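Local coordinates for protein beta-lactamase (Francisella tularensis subsp. tularensis, PDB 3P09) that probably hydrolyses the beta-lactam ring of antibiotics to a substituted beta-amino acid, as a class A beta-lactamase linked to antibiotic resistance, at residues V65-L70 and S125-S130; L188-I193 and I201-L206. One frame throughout, in Å; residues are numbered along the deposited sequence.

Interaction 1: V65-L70 and S125-S130; sequences VFKFLL and SDSPAS. With SO4 (sulfate ion), chain F.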
ATOM      1  N   VAL A  65       3.846  -0.091  -1.927  1.00 18.41           N
ATOM      2  CA  VAL A  65       2.440   0.241  -1.685  1.00 18.16           C
ATOM      3  C   VAL A  65       1.632   0.302  -3.000  1.00 18.00           C
ATOM      4  O   VAL A  65       0.429   0.036  -3.021  1.00 18.97           O
ATOM      5  CB  VAL A  65       2.302   1.550  -0.885  1.00 21.43           C
ATOM      6  CG1 VAL A  65       0.832   1.956  -0.754  1.00 21.62           C
ATOM      7  CG2 VAL A  65       2.923   1.378   0.503  1.00 16.40           C
ATOM      8  N   PHE A  66       2.293   0.647  -4.100  1.00 16.04           N
ATOM      9  CA  PHE A  66       1.596   0.724  -5.382  1.00 12.85           C
ATOM     10  C   PHE A  66       0.872  -0.594  -5.677  1.00 19.09           C
ATOM     11  O   PHE A  66      -0.087  -0.627  -6.442  1.00 17.66           O
ATOM     12  CB  PHE A  66       2.568   1.087  -6.524  1.00 19.72           C
ATOM     13  CG  PHE A  66       3.202  -0.103  -7.203  1.00 21.23           C
ATOM     14  CD1 PHE A  66       4.343  -0.696  -6.678  1.00 22.94           C
ATOM     15  CD2 PHE A  66       2.668  -0.612  -8.383  1.00 21.66           C
ATOM     16  CE1 PHE A  66       4.927  -1.786  -7.308  1.00 22.26           C
ATOM     17  CE2 PHE A  66       3.238  -1.702  -9.010  1.00 25.09           C
ATOM     18  CZ  PHE A  66       4.370  -2.294  -8.472  1.00 22.46           C
ATOM     19  N   LYS A  67       1.323  -1.690  -5.069  1.00 17.10           N
ATOM     20  CA  LYS A  67       0.728  -2.986  -5.406  1.00 22.84           C
ATOM     21  C   LYS A  67      -0.775  -3.083  -5.079  1.00 26.26           C
ATOM     22  O   LYS A  67      -1.487  -3.860  -5.709  1.00 18.83           O
ATOM     23  CB  LYS A  67       1.531  -4.145  -4.786  1.00 19.24           C
ATOM     24  CG  LYS A  67       2.921  -4.282  -5.427  1.00 20.32           C
ATOM     25  CD  LYS A  67       3.884  -5.111  -4.575  1.00 19.48           C
ATOM     26  CE  LYS A  67       5.270  -5.139  -5.240  1.00 19.37           C
ATOM     27  NZ  LYS A  67       6.269  -5.840  -4.377  1.00 20.20           N
ATOM     28  N   PHE A  68      -1.271  -2.305  -4.117  1.00 19.62           N
ATOM     29  CA  PHE A  68      -2.714  -2.361  -3.853  1.00 19.68           C
ATOM     30  C   PHE A  68      -3.523  -1.594  -4.900  1.00 20.43           C
ATOM     31  O   PHE A  68      -4.664  -1.951  -5.201  1.00 20.15           O
ATOM     32  CB  PHE A  68      -3.091  -1.985  -2.396  1.00 18.86           C
ATOM     33  CG  PHE A  68      -3.294  -0.496  -2.146  1.00 18.02           C
ATOM     34  CD1 PHE A  68      -4.426   0.169  -2.620  1.00 18.25           C
ATOM     35  CD2 PHE A  68      -2.375   0.215  -1.375  1.00 17.47           C
ATOM     36  CE1 PHE A  68      -4.623   1.525  -2.365  1.00 17.38           C
ATOM     37  CE2 PHE A  68      -2.558   1.587  -1.116  1.00 20.05           C
ATOM     38  CZ  PHE A  68      -3.687   2.234  -1.613  1.00 14.18           C
ATOM     39  N   LEU A  69      -2.924  -0.556  -5.474  1.00 18.60           N
ATOM     40  CA  LEU A  69      -3.551   0.150  -6.599  1.00 17.08           C
ATOM     41  C   LEU A  69      -3.653  -0.759  -7.818  1.00 21.04           C
ATOM     42  O   LEU A  69      -4.657  -0.768  -8.543  1.00 21.26           O
ATOM     43  CB  LEU A  69      -2.723   1.376  -6.969  1.00 18.52           C
ATOM     44  CG  LEU A  69      -2.652   2.425  -5.868  1.00 18.73           C
ATOM     45  CD1 LEU A  69      -1.671   3.549  -6.272  1.00 17.09           C
ATOM     46  CD2 LEU A  69      -4.032   2.990  -5.617  1.00 23.21           C
ATOM     47  N   LEU A  70      -2.589  -1.516  -8.038  1.00 18.38           N
ATOM     48  CA  LEU A  70      -2.514  -2.457  -9.150  1.00 18.69           C
ATOM     49  C   LEU A  70      -3.590  -3.529  -9.019  1.00 19.92           C
ATOM     50  O   LEU A  70      -4.275  -3.857  -9.983  1.00 20.70           O
ATOM     51  CB  LEU A  70      -1.128  -3.106  -9.172  1.00 21.78           C
ATOM     52  CG  LEU A  70      -0.909  -4.254 -10.161  1.00 23.25           C
ATOM     53  CD1 LEU A  70      -1.189  -3.802 -11.597  1.00 26.15           C
ATOM     54  CD2 LEU A  70       0.493  -4.856 -10.037  1.00 20.31           C
ATOM     55  N   SER A 125       3.202  -8.674  -1.415  1.00 17.92           N
ATOM     56  CA  SER A 125       4.422  -8.012  -1.901  1.00 20.24           C
ATOM     57  C   SER A 125       5.361  -8.833  -2.822  1.00 23.41           C
ATOM     58  O   SER A 125       6.524  -8.462  -3.043  1.00 21.25           O
ATOM     59  CB  SER A 125       5.209  -7.351  -0.751  1.00 23.09           C
ATOM     60  OG  SER A 125       5.674  -6.068  -1.165  1.00 23.43           O
ATOM     61  N   ASP A 126       4.842  -9.920  -3.374  1.00 18.75           N
ATOM     62  CA  ASP A 126       5.560 -10.736  -4.358  1.00 15.47           C
ATOM     63  C   ASP A 126       5.857  -9.879  -5.599  1.00 17.42           C
ATOM     64  O   ASP A 126       4.940  -9.401  -6.272  1.00 21.42           O
ATOM     65  CB  ASP A 126       4.668 -11.941  -4.720  1.00 15.16           C
ATOM     66  CG  ASP A 126       5.404 -13.011  -5.520  1.00 18.50           C
ATOM     67  OD1 ASP A 126       5.915 -12.704  -6.622  1.00 22.56           O
ATOM     68  OD2 ASP A 126       5.457 -14.165  -5.042  1.00 20.92           O
ATOM     69  N   SER A 127       7.137  -9.657  -5.891  1.00 18.75           N
ATOM     70  CA  SER A 127       7.528  -8.747  -6.971  1.00 24.85           C
ATOM     71  C   SER A 127       7.250  -9.284  -8.378  1.00 21.00           C
ATOM     72  O   SER A 127       6.672  -8.588  -9.214  1.00 21.12           O
ATOM     73  CB  SER A 127       8.994  -8.322  -6.817  1.00 21.44           C
ATOM     74  OG  SER A 127       9.165  -7.551  -5.642  1.00 36.07           O
ATOM     75  N   PRO A 128       7.657 -10.530  -8.655  1.00 18.49           N
ATOM     76  CA  PRO A 128       7.311 -11.057  -9.975  1.00 21.26           C
ATOM     77  C   PRO A 128       5.808 -11.073 -10.208  1.00 20.06           C
ATOM     78  O   PRO A 128       5.387 -10.819 -11.331  1.00 20.42           O
ATOM     79  CB  PRO A 128       7.864 -12.471  -9.934  1.00 20.05           C
ATOM     80  CG  PRO A 128       9.035 -12.372  -8.980  1.00 22.04           C
ATOM     81  CD  PRO A 128       8.572 -11.415  -7.921  1.00 17.87           C
ATOM     82  N   ALA A 129       5.027 -11.391  -9.178  1.00 14.73           N
ATOM     83  CA  ALA A 129       3.579 -11.398  -9.305  1.00 18.00           C
ATOM     84  C   ALA A 129       3.091 -10.028  -9.770  1.00 18.25           C
ATOM     85  O   ALA A 129       2.239  -9.930 -10.665  1.00 17.28           O
ATOM     86  CB  ALA A 129       2.924 -11.791  -7.976  1.00 17.44           C
ATOM     87  N   SER A 130       3.646  -8.980  -9.167  1.00 20.23           N
ATOM     88  CA  SER A 130       3.269  -7.606  -9.492  1.00 22.70           C
ATOM     89  C   SER A 130       3.585  -7.266 -10.933  1.00 23.54           C
ATOM     90  O   SER A 130       2.775  -6.653 -11.624  1.00 21.92           O
ATOM     91  CB  SER A 130       4.017  -6.614  -8.597  1.00 20.68           C
ATOM     92  OG  SER A 130       3.673  -6.824  -7.249  1.00 34.43           O
TER
HETATM   93  S   SO4 F 288       7.621  -4.414   1.279  1.00 38.81           S
HETATM   94  O1  SO4 F 288       8.382  -4.406   2.509  1.00 46.44           O
HETATM   95  O2  SO4 F 288       8.278  -3.589   0.270  1.00 54.17           O
HETATM   96  O3  SO4 F 288       7.545  -5.780   0.814  1.00 46.41           O
HETATM   97  O4  SO4 F 288       6.297  -3.875   1.528  1.00 53.95           O
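K67 stretches from its helix to S125, and its NZ gives two hydrogen bonds there, to the backbone O of S125 (NZ to O, 3.0 Å) and, longer, to the hydroxyl (NZ to OG, 3.3 Å). The carbonyl is met from above its plane, with a C=O...N angle of 105°. Beyond CG the lysine is extended (chi3 -177°), which gives it the reach to pass S130 and arrive at S125. The close-packed part lies along this chain: S130 OG rests against its methylenes, 3.1 Å from K67 CE, and is itself held by a bond to D126 O (OG to O, 3.0 Å). That carbonyl also accepts S130 N, the two donors arriving from opposite faces. Serine suits the place, being small enough to admit the lysine and polar enough to close back on its own helix. L70 adds a methyl, CD2, 3.3 Å from S130 O. S64 and K67 follow the SxxK pattern of class A beta-lactamases, with S125 probably in the place of the serine of the SxN element, although here S127 stands third; the contact thus probably belongs to the active site. S64 OG also bonds K67 NZ, whose ion pair with E161 is long and weak. S125 is the partly exposed end of the contact. Its hydroxyl points to a sulfate ion, probably from the crystallisation liquor, and donates to it (OG to O3, 2.7 Å); T230 and T232 bind the same ion. Behind, D126 caps the helix start, OD1 accepting A129 N at 3.0 Å and bonding T105.

Interaction 2: L188-I193 and I201-L206; sequences LAFGNI and IFIKYL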
ATOM      1  N   LEU A 188     -11.284   2.108  -2.604  1.00 17.76           N
ATOM      2  CA  LEU A 188     -11.295   0.747  -3.150  1.00 19.24           C
ATOM      3  C   LEU A 188     -12.063  -0.239  -2.259  1.00 25.14           C
ATOM      4  O   LEU A 188     -12.794  -1.109  -2.743  1.00 26.27           O
ATOM      5  CB  LEU A 188      -9.866   0.258  -3.395  1.00 20.64           C
ATOM      6  CG  LEU A 188      -9.178   0.838  -4.644  1.00 20.96           C
ATOM      7  CD1 LEU A 188      -7.706   0.520  -4.628  1.00 19.05           C
ATOM      8  CD2 LEU A 188      -9.830   0.319  -5.938  1.00 20.94           C
ATOM      9  N   ALA A 189     -11.907  -0.106  -0.952  1.00 18.49           N
ATOM     10  CA  ALA A 189     -12.502  -1.073  -0.034  1.00 17.43           C
ATOM     11  C   ALA A 189     -13.968  -0.752   0.278  1.00 25.84           C
ATOM     12  O   ALA A 189     -14.778  -1.659   0.511  1.00 20.62           O
ATOM     13  CB  ALA A 189     -11.669  -1.136   1.256  1.00 17.84           C
ATOM     14  N   PHE A 190     -14.311   0.534   0.276  1.00 24.17           N
ATOM     15  CA  PHE A 190     -15.632   0.960   0.750  1.00 23.64           C
ATOM     16  C   PHE A 190     -16.410   1.849  -0.211  1.00 34.13           C
ATOM     17  O   PHE A 190     -17.597   2.107   0.006  1.00 30.44           O
ATOM     18  CB  PHE A 190     -15.485   1.678   2.088  1.00 30.18           C
ATOM     19  CG  PHE A 190     -14.755   0.874   3.115  1.00 27.38           C
ATOM     20  CD1 PHE A 190     -15.293  -0.315   3.588  1.00 33.49           C
ATOM     21  CD2 PHE A 190     -13.540   1.292   3.598  1.00 25.00           C
ATOM     22  CE1 PHE A 190     -14.621  -1.069   4.521  1.00 34.08           C
ATOM     23  CE2 PHE A 190     -12.858   0.543   4.539  1.00 30.48           C
ATOM     24  CZ  PHE A 190     -13.407  -0.648   4.999  1.00 29.45           C
ATOM     25  N   GLY A 191     -15.752   2.303  -1.276  1.00 31.48           N
ATOM     26  CA  GLY A 191     -16.337   3.291  -2.168  1.00 37.72           C
ATOM     27  C   GLY A 191     -17.183   2.745  -3.303  1.00 37.41           C
ATOM     28  O   GLY A 191     -17.682   1.621  -3.256  1.00 32.35           O
ATOM     29  N   ASN A 192     -17.340   3.550  -4.346  1.00 39.72           N
ATOM     30  CA  ASN A 192     -18.257   3.186  -5.417  1.00 52.55           C
ATOM     31  C   ASN A 192     -17.615   2.838  -6.758  1.00 48.27           C
ATOM     32  O   ASN A 192     -18.272   2.920  -7.794  1.00 60.83           O
ATOM     33  CB  ASN A 192     -19.340   4.265  -5.603  1.00 66.31           C
ATOM     34  CG  ASN A 192     -18.758   5.643  -5.881  1.00 74.71           C
ATOM     35  OD1 ASN A 192     -17.607   5.776  -6.301  1.00 75.92           O
ATOM     36  ND2 ASN A 192     -19.559   6.677  -5.646  1.00 77.87           N
ATOM     37  N   ILE A 193     -16.348   2.440  -6.758  1.00 29.59           N
ATOM     38  CA  ILE A 193     -15.755   2.004  -8.018  1.00 34.59           C
ATOM     39  C   ILE A 193     -15.808   0.494  -8.216  1.00 31.68           C
ATOM     40  O   ILE A 193     -16.127   0.027  -9.308  1.00 40.83           O
ATOM     41  CB  ILE A 193     -14.325   2.515  -8.214  1.00 35.47           C
ATOM     42  CG1 ILE A 193     -13.481   2.150  -7.015  1.00 41.48           C
ATOM     43  CG2 ILE A 193     -14.315   4.025  -8.440  1.00 41.13           C
ATOM     44  CD1 ILE A 193     -12.276   1.389  -7.416  1.00 57.85           C
ATOM     45  N   ILE A 201     -13.418  -8.961  -2.000  1.00 20.86           N
ATOM     46  CA  ILE A 201     -12.213  -9.668  -2.430  1.00 15.88           C
ATOM     47  C   ILE A 201     -10.984  -8.849  -2.102  1.00 17.68           C
ATOM     48  O   ILE A 201      -9.972  -9.367  -1.597  1.00 20.93           O
ATOM     49  CB  ILE A 201     -12.269  -9.942  -3.955  1.00 18.99           C
ATOM     50  CG1 ILE A 201     -13.326 -11.024  -4.246  1.00 24.85           C
ATOM     51  CG2 ILE A 201     -10.902 -10.370  -4.471  1.00 21.10           C
ATOM     52  CD1 ILE A 201     -13.670 -11.192  -5.722  1.00 23.17           C
ATOM     53  N   PHE A 202     -11.068  -7.554  -2.389  1.00 18.88           N
ATOM     54  CA  PHE A 202      -9.980  -6.638  -2.096  1.00 19.84           C
ATOM     55  C   PHE A 202      -9.666  -6.635  -0.599  1.00 17.35           C
ATOM     56  O   PHE A 202      -8.514  -6.751  -0.179  1.00 16.41           O
ATOM     57  CB  PHE A 202     -10.371  -5.239  -2.573  1.00 21.10           C
ATOM     58  CG  PHE A 202      -9.325  -4.189  -2.331  1.00 17.10           C
ATOM     59  CD1 PHE A 202      -8.182  -4.140  -3.114  1.00 18.56           C
ATOM     60  CD2 PHE A 202      -9.507  -3.225  -1.348  1.00 18.29           C
ATOM     61  CE1 PHE A 202      -7.223  -3.160  -2.912  1.00 19.41           C
ATOM     62  CE2 PHE A 202      -8.554  -2.239  -1.132  1.00 21.24           C
ATOM     63  CZ  PHE A 202      -7.411  -2.202  -1.916  1.00 22.45           C
ATOM     64  N   ILE A 203     -10.707  -6.493   0.203  1.00 19.15           N
ATOM     65  CA  ILE A 203     -10.567  -6.490   1.651  1.00 17.83           C
ATOM     66  C   ILE A 203      -9.918  -7.775   2.157  1.00 15.22           C
ATOM     67  O   ILE A 203      -9.026  -7.740   3.003  1.00 20.32           O
ATOM     68  CB  ILE A 203     -11.947  -6.327   2.305  1.00 18.15           C
ATOM     69  CG1 ILE A 203     -12.390  -4.862   2.201  1.00 23.93           C
ATOM     70  CG2 ILE A 203     -11.920  -6.803   3.754  1.00 26.71           C
ATOM     71  CD1 ILE A 203     -13.865  -4.638   2.526  1.00 27.35           C
ATOM     72  N   LYS A 204     -10.362  -8.914   1.640  1.00 18.30           N
ATOM     73  CA  LYS A 204      -9.781 -10.188   2.060  1.00 18.95           C
ATOM     74  C   LYS A 204      -8.278 -10.287   1.728  1.00 18.19           C
ATOM     75  O   LYS A 204      -7.487 -10.761   2.546  1.00 19.04           O
ATOM     76  CB  LYS A 204     -10.574 -11.369   1.484  1.00 25.27           C
ATOM     77  CG  LYS A 204     -10.104 -12.755   1.940  1.00 29.63           C
ATOM     78  CD  LYS A 204     -10.107 -12.891   3.463  1.00 33.97           C
ATOM     79  CE  LYS A 204     -10.108 -14.354   3.916  1.00 31.35           C
ATOM     80  NZ  LYS A 204      -8.853 -15.083   3.569  1.00 30.33           N
ATOM     81  N   TYR A 205      -7.875  -9.836   0.542  1.00 19.00           N
ATOM     82  CA  TYR A 205      -6.442  -9.823   0.215  1.00 14.54           C
ATOM     83  C   TYR A 205      -5.640  -9.031   1.250  1.00 16.96           C
ATOM     84  O   TYR A 205      -4.575  -9.457   1.710  1.00 17.42           O
ATOM     85  CB  TYR A 205      -6.172  -9.147  -1.129  1.00 15.76           C
ATOM     86  CG  TYR A 205      -6.659  -9.825  -2.390  1.00 19.24           C
ATOM     87  CD1 TYR A 205      -6.530 -11.193  -2.591  1.00 19.58           C
ATOM     88  CD2 TYR A 205      -7.208  -9.057  -3.415  1.00 12.10           C
ATOM     89  CE1 TYR A 205      -6.975 -11.783  -3.795  1.00 18.40           C
ATOM     90  CE2 TYR A 205      -7.644  -9.622  -4.597  1.00 21.19           C
ATOM     91  CZ  TYR A 205      -7.523 -10.978  -4.791  1.00 16.95           C
ATOM     92  OH  TYR A 205      -7.984 -11.483  -6.000  1.00 20.13           O
ATOM     93  N   LEU A 206      -6.122  -7.837   1.565  1.00 17.07           N
ATOM     94  CA  LEU A 206      -5.423  -6.953   2.494  1.00 18.14           C
ATOM     95  C   LEU A 206      -5.326  -7.575   3.884  1.00 17.48           C
ATOM     96  O   LEU A 206      -4.309  -7.440   4.580  1.00 18.60           O
ATOM     97  CB  LEU A 206      -6.158  -5.620   2.579  1.00 19.47           C
ATOM     98  CG  LEU A 206      -6.068  -4.705   1.358  1.00 22.25           C
ATOM     99  CD1 LEU A 206      -6.940  -3.494   1.631  1.00 20.68           C
ATOM    100  CD2 LEU A 206      -4.622  -4.297   1.061  1.00 21.55           C
TER
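The ring of F202 stands as a flat wedge against the end of helix 178-190, with L188 over one face and A189 CB at its edge, in plane. L188 CB makes a CH-pi contact, 4.0 Å from the ring centroid and 26° off the normal, and the leucine crosses the phenylalanine at about a right angle. Its CD1 methyl lies on the same side of the ring but beyond the rim, 3.9 Å from F202 CZ. CG of F202 lies anti to the backbone N (chi1 -180°), and this carries the ring across to the other helix; L206 CG of its own helix takes the opposite face. Alanine is the hollow in this surface. With no more than a methyl, A189 lets the helices approach to 6.0 Å between its CA and that of I203, and the notch receives both F202 CD2, 4.0 Å from A189 CB, and I203 CG1. The segments belong to two consecutive helices, 178-190 and 196-208, packed within the alpha-helical part of the class A fold; G191, first to leave the helix, starts the short connection. Past A189, I203 sends CD1, on one arm of its branched side chain, 3.7 Å from A189 O, and its tip meets F190 CE1 at 4.2 Å, the side chains again roughly at right angles. W246 of the five-stranded sheet touches both F190 and I203, while L75 packs on F202.

How the interactions relate
From the N terminus, helix 66-80 comes first, and interaction 1 closes a loop of 54 residues when the chain returns to it at 125-130, after helix 115-123. Interaction 2 opens only later, at 188-193, and closes after seven residues at 201-206, so the two are in series and neither encloses nor crosses the other. Their centres lie 15 Å apart, yet they touch: F68, on helix 66-80, packs with its backbone O 3.6 Å from F202 CE1 and with its ring against L188. Helix 66-80 thus joins the long-range contact with helix 127-137 to the local pair of helices 178-190 and 196-208.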